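PDB 1WLU: phenylacetic acid degradation protein PaaI from Thermus thermophilus HB8, which probably hydrolyses acyl-CoA thioesters as a hot dog-fold thioesterase linked to phenylacetic acid degradation, with a coenzyme A binding site. Local coordinates for residues Leu46-Phe51 against Ala108-Thr113. Sequence-based numbering, arbitrary orientation.
Sequences LADSAF and ALFTGT
One face of the Phe51 ring receives the rim of Phe110, whose CE1 sits 3.6 Å from Phe51 CG, while Thr113 C lies at the Phe51 edge, in the ring plane. The two rings meet obliquely, planes at 56° and centroids 5.1 Å apart; Phe110 CE1 and CZ make the closest approaches, to Phe51 CG and CD2. Over a face of the Phe110 ring lies the backbone carbonyl carbon of Ala47; the methyl of Ala47 presses on the base of the same ring, CB standing 3.6 Å from Phe110 CD2. Phe51 holds CG anti to its own N (chi1 166°), which carries the far end of the ring to the strand backbone: Phe51 CE1 comes within 3.4 Å of Gly112 O. Gly112 has no beta carbon to obstruct Phe51 CZ. Asp48 OD1 lies 4.1 Å from Phe110 CZ, and Asp48 OD2 is hydrogen-bonded to a glycerol, probably from the crystallisation liquor. No hydrogen bond joins the two segments; the contact is buried and mostly van der Waals. It packs the central helix 40-56, the sausage of the hot dog fold, against strand 105-116 of the antiparallel sheet wrapped around it. The neighbouring strands 61-70 and 93-102 complete the setting, Cys66 and Val98 touching Phe110, and Ala63, seen to bind coenzyme A in this protein though none is bound to this chain, touching Phe51.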
loop_
_atom_site.group_PDB
_atom_site.type_symbol
_atom_site.label_atom_id
_atom_site.label_comp_id
_atom_site.label_asym_id
_atom_site.label_seq_id
_atom_site.Cartn_x
_atom_site.Cartn_y
_atom_site.Cartn_z
ATOM N N LEU A 46 -0.952 13.932 -10.177
ATOM C CA LEU A 46 0.362 14.395 -10.604
ATOM C C LEU A 46 1.356 13.235 -10.580
ATOM O O LEU A 46 2.048 12.975 -11.564
ATOM C CB LEU A 46 0.846 15.511 -9.675
ATOM C CG LEU A 46 2.230 16.092 -9.959
ATOM C CD1 LEU A 46 2.187 16.917 -11.240
ATOM C CD2 LEU A 46 2.663 16.961 -8.792
ATOM N N ALA A 47 1.417 12.532 -9.453
ATOM C CA ALA A 47 2.335 11.406 -9.317
ATOM C C ALA A 47 1.990 10.292 -10.294
ATOM O O ALA A 47 2.873 9.717 -10.932
ATOM C CB ALA A 47 2.298 10.878 -7.887
ATOM N N ASP A 48 0.700 9.992 -10.410
ATOM C CA ASP A 48 0.231 8.943 -11.302
ATOM C C ASP A 48 0.583 9.244 -12.753
ATOM O O ASP A 48 0.874 8.333 -13.529
ATOM C CB ASP A 48 -1.283 8.782 -11.165
ATOM C CG ASP A 48 -1.810 7.605 -11.945
ATOM O OD1 ASP A 48 -1.445 6.463 -11.604
ATOM O OD2 ASP A 48 -2.581 7.816 -12.901
ATOM N N SER A 49 0.552 10.521 -13.121
ATOM C CA SER A 49 0.882 10.911 -14.489
ATOM C C SER A 49 2.357 10.644 -14.790
ATOM O O SER A 49 2.692 10.155 -15.868
ATOM C CB SER A 49 0.544 12.387 -14.716
ATOM O OG SER A 49 -0.856 12.602 -14.625
ATOM N N ALA A 50 3.237 10.962 -13.842
ATOM C CA ALA A 50 4.665 10.714 -14.030
ATOM C C ALA A 50 4.893 9.200 -14.087
ATOM O O ALA A 50 5.692 8.708 -14.881
ATOM C CB ALA A 50 5.456 11.329 -12.884
ATOM N N PHE A 51 4.174 8.479 -13.231
ATOM C CA PHE A 51 4.216 7.019 -13.144
ATOM C C PHE A 51 3.794 6.410 -14.486
ATOM O O PHE A 51 4.452 5.507 -15.009
ATOM C CB PHE A 51 3.264 6.603 -12.009
ATOM C CG PHE A 51 2.911 5.139 -11.970
ATOM C CD1 PHE A 51 3.881 4.168 -11.749
ATOM C CD2 PHE A 51 1.579 4.748 -12.049
ATOM C CE1 PHE A 51 3.524 2.831 -11.596
ATOM C CE2 PHE A 51 1.213 3.412 -11.897
ATOM C CZ PHE A 51 2.189 2.455 -11.668
ATOM N N ALA A 108 5.215 14.182 -0.739
ATOM C CA ALA A 108 4.574 12.872 -0.732
ATOM C C ALA A 108 5.437 11.857 -1.459
ATOM O O ALA A 108 6.335 12.220 -2.218
ATOM C CB ALA A 108 3.197 12.955 -1.397
ATOM N N LEU A 109 5.158 10.583 -1.209
ATOM C CA LEU A 109 5.879 9.486 -1.842
ATOM C C LEU A 109 4.853 8.534 -2.441
ATOM O O LEU A 109 3.945 8.068 -1.751
ATOM C CB LEU A 109 6.729 8.732 -0.818
ATOM C CG LEU A 109 7.466 7.504 -1.363
ATOM C CD1 LEU A 109 8.536 7.946 -2.347
ATOM C CD2 LEU A 109 8.091 6.726 -0.213
ATOM N N PHE A 110 5.015 8.245 -3.725
ATOM C CA PHE A 110 4.120 7.359 -4.457
ATOM C C PHE A 110 4.911 6.123 -4.877
ATOM O O PHE A 110 6.050 6.224 -5.327
ATOM C CB PHE A 110 3.570 8.139 -5.668
ATOM C CG PHE A 110 2.772 7.320 -6.651
ATOM C CD1 PHE A 110 3.396 6.390 -7.481
ATOM C CD2 PHE A 110 1.409 7.557 -6.820
ATOM C CE1 PHE A 110 2.674 5.716 -8.469
ATOM C CE2 PHE A 110 0.682 6.888 -7.804
ATOM C CZ PHE A 110 1.318 5.969 -8.629
ATOM N N THR A 111 4.310 4.955 -4.689
ATOM C CA THR A 111 4.936 3.691 -5.055
ATOM C C THR A 111 3.894 2.952 -5.884
ATOM O O THR A 111 2.786 2.714 -5.412
ATOM C CB THR A 111 5.275 2.858 -3.802
ATOM O OG1 THR A 111 5.993 3.671 -2.864
ATOM C CG2 THR A 111 6.133 1.656 -4.180
ATOM N N GLY A 112 4.232 2.589 -7.116
ATOM C CA GLY A 112 3.251 1.910 -7.943
ATOM C C GLY A 112 3.779 0.789 -8.808
ATOM O O GLY A 112 4.934 0.806 -9.233
ATOM N N THR A 113 2.921 -0.193 -9.059
ATOM C CA THR A 113 3.275 -1.334 -9.886
ATOM C C THR A 113 2.294 -1.443 -11.040
ATOM O O THR A 113 1.085 -1.296 -10.857
ATOM C CB THR A 113 3.248 -2.633 -9.066
ATOM O OG1 THR A 113 4.299 -2.590 -8.096
ATOM C CG2 THR A 113 3.440 -3.849 -9.968
#